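Local coordinates for protein halotolerant alpha-type carbonic anhydrase (dCA II) (Dunaliella salina, PDB 1Y7W) that probably catalyses the reversible hydration of carbon dioxide to bicarbonate at a zinc site and, as a halotolerant enzyme, withstands high salt, at residues Q216-S230 with R239-V251. Numbering follows the deposited sequence.
Sequences QLLPSSLKYAGYDGS and RVKWHVFTTPREV
Tyr224–Gly229 and Val240–Phe245 run antiparallel as the arms of a beta hairpin, their axes 4.4 Å apart at closest approach, with backbone hydrogen bonds at Ala225–Val244, Tyr227–Trp242 and Gly229–Val240. On one face Trp242 lies beside Tyr227, planes 10° apart but slid so that overlap is slight; Tyr227 CE1 reaches Trp242 CB at 3.4 Å, while the Tyr227 hydroxyl is hydrogen-bonded to His138 and Ser52. Trp242 NE1, with its partner in the indole plane, donates to Ser230 O (2.9 Å), fixing the ring's rotation; the side chain's nearest atom is about 5 Å from the zinc ion. On the other face Tyr224 CB sits over the centre of the Phe245 ring, a CH-pi contact, and Lys241 NZ forms a salt bridge with Asp228 OD2 from above the carboxylate plane (2.7 Å), an oxygen also salt-bridged to Arg67.

Past the break in the second strand, Arg249, extended from CG to NE (chi2 180°), reaches the 216–218 backbone: NE donates to Leu217 O (2.9 Å) and NH1 to Leu218 O (2.8 Å), while Gln216 O lies over the guanidinium face. A leucine in its place would probably leave both carbonyls without these donors and Asp180 without its salt-bridge mate. The carbonyls' partial negative charge probably complements the cation, which joins strand 240–251 to that backbone.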
ATOM      1  N   GLN A 216      -6.164  12.628   6.389  1.00 21.30           N
ATOM      2  CA  GLN A 216      -5.541  11.640   7.226  1.00 21.91           C
ATOM      3  C   GLN A 216      -4.481  10.743   6.596  1.00 21.37           C
ATOM      4  O   GLN A 216      -3.612  10.261   7.311  1.00 21.77           O
ATOM      5  CB  GLN A 216      -6.623  10.765   7.863  1.00 22.06           C
ATOM      6  CG  GLN A 216      -7.480  11.604   8.835  1.00 24.20           C
ATOM      7  CD  GLN A 216      -8.521  10.757   9.523  1.00 26.74           C
ATOM      8  OE1 GLN A 216      -9.521  10.375   8.914  1.00 26.35           O
ATOM      9  NE2 GLN A 216      -8.282  10.437  10.815  1.00 24.59           N
ATOM     10  N   LEU A 217      -4.581  10.520   5.279  1.00 21.97           N
ATOM     11  CA  LEU A 217      -3.675   9.609   4.584  1.00 20.40           C
ATOM     12  C   LEU A 217      -2.700  10.256   3.612  1.00 21.43           C
ATOM     13  O   LEU A 217      -1.516   9.990   3.703  1.00 21.94           O
ATOM     14  CB  LEU A 217      -4.484   8.514   3.884  1.00 20.31           C
ATOM     15  CG  LEU A 217      -5.499   7.693   4.704  1.00 20.12           C
ATOM     16  CD1 LEU A 217      -6.186   6.750   3.764  1.00 18.58           C
ATOM     17  CD2 LEU A 217      -4.857   6.924   5.889  1.00 18.50           C
ATOM     18  N   LEU A 218      -3.160  11.125   2.705  1.00 20.93           N
ATOM     19  CA  LEU A 218      -2.222  11.712   1.754  1.00 21.48           C
ATOM     20  C   LEU A 218      -1.214  12.579   2.459  1.00 22.12           C
ATOM     21  O   LEU A 218      -1.555  13.282   3.422  1.00 22.62           O
ATOM     22  CB  LEU A 218      -2.933  12.548   0.695  1.00 22.99           C
ATOM     23  CG  LEU A 218      -3.883  11.833  -0.253  1.00 23.75           C
ATOM     24  CD1 LEU A 218      -4.041  12.761  -1.484  1.00 23.83           C
ATOM     25  CD2 LEU A 218      -3.309  10.499  -0.728  1.00 25.89           C
ATOM     26  N   PRO A 219       0.054  12.570   1.985  1.00 21.41           N
ATOM     27  CA  PRO A 219       1.065  13.391   2.652  1.00 21.80           C
ATOM     28  C   PRO A 219       0.965  14.867   2.311  1.00 24.21           C
ATOM     29  O   PRO A 219       0.145  15.272   1.487  1.00 20.76           O
ATOM     30  CB  PRO A 219       2.389  12.776   2.211  1.00 23.38           C
ATOM     31  CG  PRO A 219       2.078  12.166   0.879  1.00 22.33           C
ATOM     32  CD  PRO A 219       0.641  11.675   0.967  1.00 20.42           C
ATOM     33  N   SER A 220       1.827  15.662   2.941  1.00 25.66           N
ATOM     34  CA  SER A 220       1.799  17.100   2.747  1.00 29.44           C
ATOM     35  C   SER A 220       2.150  17.623   1.351  1.00 32.02           C
ATOM     36  O   SER A 220       1.780  18.758   1.015  1.00 34.18           O
ATOM     37  CB  SER A 220       2.678  17.785   3.804  1.00 31.30           C
ATOM     38  OG  SER A 220       3.986  17.208   3.836  1.00 34.30           O
ATOM     39  N   SER A 221       2.817  16.814   0.524  1.00 29.37           N
ATOM     40  CA  SER A 221       3.154  17.245  -0.824  1.00 26.93           C
ATOM     41  C   SER A 221       2.646  16.173  -1.766  1.00 26.09           C
ATOM     42  O   SER A 221       2.531  14.998  -1.390  1.00 23.03           O
ATOM     43  CB  SER A 221       4.671  17.441  -0.958  1.00 26.64           C
ATOM     44  OG  SER A 221       5.104  17.187  -2.272  1.00 28.06           O
ATOM     45  N   LEU A 222       2.285  16.574  -2.970  1.00 24.61           N
ATOM     46  CA  LEU A 222       1.762  15.605  -3.917  1.00 24.60           C
ATOM     47  C   LEU A 222       2.882  15.041  -4.765  1.00 22.54           C
ATOM     48  O   LEU A 222       2.617  14.308  -5.704  1.00 20.37           O
ATOM     49  CB  LEU A 222       0.741  16.247  -4.838  1.00 27.81           C
ATOM     50  CG  LEU A 222      -0.507  16.716  -4.089  1.00 30.09           C
ATOM     51  CD1 LEU A 222      -1.493  17.254  -5.113  1.00 34.28           C
ATOM     52  CD2 LEU A 222      -1.113  15.570  -3.303  1.00 30.49           C
ATOM     53  N   LYS A 223       4.132  15.384  -4.449  1.00 20.34           N
ATOM     54  CA  LYS A 223       5.241  14.842  -5.249  1.00 21.66           C
ATOM     55  C   LYS A 223       5.286  13.317  -5.214  1.00 20.41           C
ATOM     56  O   LYS A 223       5.302  12.736  -4.144  1.00 23.65           O
ATOM     57  CB  LYS A 223       6.591  15.352  -4.720  1.00 23.75           C
ATOM     58  CG  LYS A 223       6.845  16.804  -5.131  1.00 27.82           C
ATOM     59  CD  LYS A 223       8.216  17.341  -4.601  1.00 33.51           C
ATOM     60  CE  LYS A 223       8.186  17.617  -3.092  1.00 38.55           C
ATOM     61  NZ  LYS A 223       9.315  18.572  -2.591  1.00 42.59           N
ATOM     62  N   TYR A 224       5.330  12.660  -6.360  1.00 19.85           N
ATOM     63  CA  TYR A 224       5.454  11.208  -6.325  1.00 18.63           C
ATOM     64  C   TYR A 224       6.207  10.629  -7.530  1.00 17.57           C
ATOM     65  O   TYR A 224       6.322  11.251  -8.589  1.00 18.59           O
ATOM     66  CB  TYR A 224       4.056  10.543  -6.216  1.00 17.78           C
ATOM     67  CG  TYR A 224       3.215  10.497  -7.488  1.00 19.99           C
ATOM     68  CD1 TYR A 224       2.265  11.485  -7.761  1.00 21.68           C
ATOM     69  CD2 TYR A 224       3.332   9.440  -8.389  1.00 20.26           C
ATOM     70  CE1 TYR A 224       1.433  11.433  -8.914  1.00 21.35           C
ATOM     71  CE2 TYR A 224       2.497   9.370  -9.564  1.00 22.54           C
ATOM     72  CZ  TYR A 224       1.563  10.375  -9.809  1.00 21.99           C
ATOM     73  OH  TYR A 224       0.780  10.378 -10.965  1.00 23.22           O
ATOM     74  N   ALA A 225       6.640   9.388  -7.372  1.00 18.53           N
ATOM     75  CA  ALA A 225       7.355   8.679  -8.416  1.00 17.77           C
ATOM     76  C   ALA A 225       6.376   7.610  -8.939  1.00 16.69           C
ATOM     77  O   ALA A 225       5.842   6.849  -8.148  1.00 18.08           O
ATOM     78  CB  ALA A 225       8.576   8.000  -7.822  1.00 16.32           C
ATOM     79  N   GLY A 226       6.178   7.536 -10.240  1.00 16.27           N
ATOM     80  CA  GLY A 226       5.287   6.534 -10.786  1.00 15.49           C
ATOM     81  C   GLY A 226       6.022   5.567 -11.716  1.00 16.19           C
ATOM     82  O   GLY A 226       6.925   5.966 -12.435  1.00 17.27           O
ATOM     83  N   TYR A 227       5.618   4.299 -11.741  1.00 15.73           N
ATOM     84  CA  TYR A 227       6.277   3.361 -12.644  1.00 17.63           C
ATOM     85  C   TYR A 227       5.357   2.154 -12.784  1.00 17.75           C
ATOM     86  O   TYR A 227       4.348   2.023 -12.020  1.00 17.77           O
ATOM     87  CB  TYR A 227       7.652   2.928 -12.073  1.00 16.24           C
ATOM     88  CG  TYR A 227       7.587   2.018 -10.858  1.00 15.61           C
ATOM     89  CD1 TYR A 227       7.390   2.514  -9.563  1.00 16.77           C
ATOM     90  CD2 TYR A 227       7.714   0.628 -11.021  1.00 16.21           C
ATOM     91  CE1 TYR A 227       7.332   1.671  -8.439  1.00 16.17           C
ATOM     92  CE2 TYR A 227       7.657  -0.244  -9.910  1.00 19.17           C
ATOM     93  CZ  TYR A 227       7.467   0.287  -8.619  1.00 17.55           C
ATOM     94  OH  TYR A 227       7.409  -0.583  -7.558  1.00 14.92           O
ATOM     95  N   ASP A 228       5.677   1.279 -13.745  1.00 16.44           N
ATOM     96  CA  ASP A 228       4.873   0.075 -13.985  1.00 16.73           C
ATOM     97  C   ASP A 228       5.401  -1.101 -13.134  1.00 17.87           C
ATOM     98  O   ASP A 228       6.569  -1.494 -13.259  1.00 18.39           O
ATOM     99  CB  ASP A 228       4.920  -0.315 -15.458  1.00 16.85           C
ATOM    100  CG  ASP A 228       4.187   0.687 -16.383  1.00 22.09           C
ATOM    101  OD1 ASP A 228       4.626   0.789 -17.553  1.00 23.30           O
ATOM    102  OD2 ASP A 228       3.211   1.350 -15.970  1.00 20.58           O
ATOM    103  N   GLY A 229       4.556  -1.678 -12.284  1.00 16.08           N
ATOM    104  CA  GLY A 229       5.083  -2.726 -11.436  1.00 15.59           C
ATOM    105  C   GLY A 229       4.149  -3.869 -11.173  1.00 17.88           C
ATOM    106  O   GLY A 229       3.271  -4.159 -11.958  1.00 16.86           O
ATOM    107  N   SER A 230       4.272  -4.441  -9.981  1.00 17.97           N
ATOM    108  CA  SER A 230       3.542  -5.627  -9.617  1.00 17.09           C
ATOM    109  C   SER A 230       3.000  -5.642  -8.207  1.00 17.21           C
ATOM    110  O   SER A 230       3.287  -4.743  -7.428  1.00 17.20           O
ATOM    111  CB  SER A 230       4.515  -6.808  -9.731  1.00 17.10           C
ATOM    112  OG  SER A 230       5.367  -6.932  -8.571  1.00 17.90           O
ATOM    113  N   ARG A 239       0.374  -6.116 -12.771  1.00 15.93           N
ATOM    114  CA  ARG A 239      -0.815  -5.344 -13.166  1.00 16.02           C
ATOM    115  C   ARG A 239      -1.017  -4.145 -12.268  1.00 16.06           C
ATOM    116  O   ARG A 239      -2.150  -3.708 -12.004  1.00 16.41           O
ATOM    117  CB  ARG A 239      -2.050  -6.290 -13.199  1.00 15.36           C
ATOM    118  CG  ARG A 239      -2.484  -6.890 -11.870  1.00 16.72           C
ATOM    119  CD  ARG A 239      -3.414  -8.139 -12.105  1.00 14.98           C
ATOM    120  NE  ARG A 239      -3.794  -8.792 -10.849  1.00 15.24           N
ATOM    121  CZ  ARG A 239      -4.847  -8.488 -10.102  1.00 15.82           C
ATOM    122  NH1 ARG A 239      -5.061  -9.196  -9.037  1.00 17.80           N
ATOM    123  NH2 ARG A 239      -5.693  -7.475 -10.395  1.00 18.87           N
ATOM    124  N   VAL A 240       0.095  -3.558 -11.831  1.00 16.44           N
ATOM    125  CA  VAL A 240      -0.007  -2.386 -10.953  1.00 16.26           C
ATOM    126  C   VAL A 240       0.654  -1.113 -11.425  1.00 17.75           C
ATOM    127  O   VAL A 240       1.847  -1.115 -11.729  1.00 16.23           O
ATOM    128  CB  VAL A 240       0.620  -2.653  -9.551  1.00 17.85           C
ATOM    129  CG1 VAL A 240       0.542  -1.368  -8.685  1.00 14.68           C
ATOM    130  CG2 VAL A 240      -0.106  -3.781  -8.861  1.00 18.44           C
ATOM    131  N   LYS A 241      -0.107  -0.011 -11.478  1.00 15.65           N
ATOM    132  CA  LYS A 241       0.505   1.286 -11.787  1.00 16.80           C
ATOM    133  C   LYS A 241       0.852   1.828 -10.370  1.00 17.65           C
ATOM    134  O   LYS A 241      -0.047   2.062  -9.540  1.00 16.39           O
ATOM    135  CB  LYS A 241      -0.494   2.225 -12.460  1.00 17.02           C
ATOM    136  CG  LYS A 241      -0.961   1.725 -13.799  1.00 18.16           C
ATOM    137  CD  LYS A 241       0.179   1.303 -14.718  1.00 17.28           C
ATOM    138  CE  LYS A 241      -0.362   1.037 -16.109  1.00 18.44           C
ATOM    139  NZ  LYS A 241       0.798   0.605 -16.983  1.00 17.44           N
ATOM    140  N   TRP A 242       2.150   2.005 -10.097  1.00 17.13           N
ATOM    141  CA  TRP A 242       2.579   2.449  -8.786  1.00 15.31           C
ATOM    142  C   TRP A 242       2.705   3.971  -8.709  1.00 14.98           C
ATOM    143  O   TRP A 242       3.110   4.631  -9.686  1.00 14.62           O
ATOM    144  CB  TRP A 242       3.954   1.785  -8.409  1.00 15.39           C
ATOM    145  CG  TRP A 242       3.775   0.405  -7.820  1.00 12.75           C
ATOM    146  CD1 TRP A 242       3.852  -0.817  -8.470  1.00 14.41           C
ATOM    147  CD2 TRP A 242       3.434   0.129  -6.486  1.00 13.96           C
ATOM    148  NE1 TRP A 242       3.588  -1.840  -7.592  1.00 13.53           N
ATOM    149  CE2 TRP A 242       3.327  -1.278  -6.359  1.00 14.17           C
ATOM    150  CE3 TRP A 242       3.206   0.941  -5.364  1.00 14.23           C
ATOM    151  CZ2 TRP A 242       3.008  -1.898  -5.142  1.00 14.43           C
ATOM    152  CZ3 TRP A 242       2.899   0.341  -4.160  1.00 15.98           C
ATOM    153  CH2 TRP A 242       2.800  -1.087  -4.056  1.00 16.36           C
ATOM    154  N   HIS A 243       2.360   4.520  -7.547  1.00 15.24           N
ATOM    155  CA  HIS A 243       2.482   5.963  -7.303  1.00 13.70           C
ATOM    156  C   HIS A 243       3.097   6.048  -5.889  1.00 17.25           C
ATOM    157  O   HIS A 243       2.395   5.944  -4.890  1.00 17.98           O
ATOM    158  CB  HIS A 243       1.107   6.655  -7.325  1.00 14.91           C
ATOM    159  CG  HIS A 243       0.271   6.333  -8.527  1.00 15.75           C
ATOM    160  ND1 HIS A 243      -0.293   5.088  -8.734  1.00 14.20           N
ATOM    161  CD2 HIS A 243      -0.064   7.080  -9.607  1.00 14.93           C
ATOM    162  CE1 HIS A 243      -0.917   5.078  -9.900  1.00 16.49           C
ATOM    163  NE2 HIS A 243      -0.792   6.269 -10.451  1.00 16.65           N
ATOM    164  N   VAL A 244       4.412   6.213  -5.802  1.00 16.68           N
ATOM    165  CA  VAL A 244       5.077   6.281  -4.508  1.00 18.61           C
ATOM    166  C   VAL A 244       5.390   7.742  -4.132  1.00 17.65           C
ATOM    167  O   VAL A 244       6.240   8.358  -4.757  1.00 16.49           O
ATOM    168  CB  VAL A 244       6.367   5.443  -4.553  1.00 18.22           C
ATOM    169  CG1 VAL A 244       7.025   5.444  -3.192  1.00 19.95           C
ATOM    170  CG2 VAL A 244       6.022   4.025  -4.963  1.00 18.13           C
ATOM    171  N   PHE A 245       4.648   8.301  -3.165  1.00 16.96           N
ATOM    172  CA  PHE A 245       4.853   9.683  -2.727  1.00 18.32           C
ATOM    173  C   PHE A 245       6.184   9.797  -2.040  1.00 18.17           C
ATOM    174  O   PHE A 245       6.469   9.034  -1.173  1.00 17.11           O
ATOM    175  CB  PHE A 245       3.701  10.096  -1.811  1.00 19.56           C
ATOM    176  CG  PHE A 245       2.443  10.284  -2.585  1.00 22.40           C
ATOM    177  CD1 PHE A 245       2.007  11.568  -2.914  1.00 24.44           C
ATOM    178  CD2 PHE A 245       1.793   9.173  -3.153  1.00 24.24           C
ATOM    179  CE1 PHE A 245       0.919  11.772  -3.808  1.00 24.32           C
ATOM    180  CE2 PHE A 245       0.712   9.337  -4.051  1.00 25.10           C
ATOM    181  CZ  PHE A 245       0.270  10.653  -4.373  1.00 26.96           C
ATOM    182  N   THR A 246       6.944  10.817  -2.398  1.00 19.14           N
ATOM    183  CA  THR A 246       8.280  10.970  -1.853  1.00 21.32           C
ATOM    184  C   THR A 246       8.416  11.820  -0.584  1.00 21.84           C
ATOM    185  O   THR A 246       9.468  11.838  -0.007  1.00 22.83           O
ATOM    186  CB  THR A 246       9.226  11.442  -3.010  1.00 21.11           C
ATOM    187  OG1 THR A 246       8.692  12.611  -3.626  1.00 21.65           O
ATOM    188  CG2 THR A 246       9.313  10.334  -4.072  1.00 23.24           C
ATOM    189  N   THR A 247       7.360  12.491  -0.142  1.00 20.57           N
ATOM    190  CA  THR A 247       7.401  13.243   1.099  1.00 22.27           C
ATOM    191  C   THR A 247       6.744  12.355   2.135  1.00 21.20           C
ATOM    192  O   THR A 247       5.569  11.979   2.006  1.00 20.03           O
ATOM    193  CB  THR A 247       6.583  14.520   0.999  1.00 24.63           C
ATOM    194  OG1 THR A 247       7.068  15.304  -0.099  1.00 25.22           O
ATOM    195  CG2 THR A 247       6.663  15.292   2.305  1.00 24.94           C
ATOM    196  N   PRO A 248       7.485  11.999   3.184  1.00 20.59           N
ATOM    197  CA  PRO A 248       6.882  11.133   4.198  1.00 19.54           C
ATOM    198  C   PRO A 248       6.025  11.791   5.265  1.00 20.18           C
ATOM    199  O   PRO A 248       6.050  13.016   5.457  1.00 20.47           O
ATOM    200  CB  PRO A 248       8.093  10.430   4.840  1.00 18.46           C
ATOM    201  CG  PRO A 248       9.224  11.420   4.657  1.00 21.91           C
ATOM    202  CD  PRO A 248       8.924  12.269   3.435  1.00 21.36           C
ATOM    203  N   ARG A 249       5.187  10.970   5.880  1.00 19.62           N
ATOM    204  CA  ARG A 249       4.445  11.391   7.069  1.00 20.12           C
ATOM    205  C   ARG A 249       5.412  11.065   8.222  1.00 20.34           C
ATOM    206  O   ARG A 249       6.570  10.724   7.948  1.00 22.63           O
ATOM    207  CB  ARG A 249       3.174  10.569   7.221  1.00 19.29           C
ATOM    208  CG  ARG A 249       2.010  11.267   6.501  1.00 20.92           C
ATOM    209  CD  ARG A 249       0.730  10.441   6.640  1.00 25.07           C
ATOM    210  NE  ARG A 249      -0.386  11.189   6.073  1.00 27.37           N
ATOM    211  CZ  ARG A 249      -1.105  12.086   6.740  1.00 30.69           C
ATOM    212  NH1 ARG A 249      -2.096  12.721   6.099  1.00 30.93           N
ATOM    213  NH2 ARG A 249      -0.880  12.318   8.047  1.00 28.42           N
ATOM    214  N   GLU A 250       4.956  11.140   9.473  1.00 20.97           N
ATOM    215  CA  GLU A 250       5.824  10.869  10.621  1.00 22.24           C
ATOM    216  C   GLU A 250       5.279   9.807  11.532  1.00 21.11           C
ATOM    217  O   GLU A 250       4.104   9.664  11.634  1.00 21.06           O
ATOM    218  CB  GLU A 250       6.040  12.176  11.430  1.00 26.80           C
ATOM    219  CG  GLU A 250       6.761  13.232  10.577  1.00 32.08           C
ATOM    220  CD  GLU A 250       6.999  14.556  11.301  1.00 37.38           C
ATOM    221  OE1 GLU A 250       7.363  15.518  10.586  1.00 39.52           O
ATOM    222  OE2 GLU A 250       6.835  14.624  12.552  1.00 37.33           O
ATOM    223  N   VAL A 251       6.142   9.085  12.235  1.00 21.57           N
ATOM    224  CA  VAL A 251       5.671   8.049  13.147  1.00 21.69           C
ATOM    225  C   VAL A 251       6.670   7.890  14.270  1.00 22.72           C
ATOM    226  O   VAL A 251       7.854   8.092  14.059  1.00 23.85           O
ATOM    227  CB  VAL A 251       5.502   6.680  12.400  1.00 20.07           C
ATOM    228  CG1 VAL A 251       6.813   6.199  11.872  1.00 17.43           C
ATOM    229  CG2 VAL A 251       4.886   5.659  13.306  1.00 21.55           C
TER
HETATM  230  O   HOH W   1       3.618  14.525   5.149  1.00 25.63           O
HETATM  231  O   HOH W   2       5.016  13.530  -1.623  1.00 21.51           O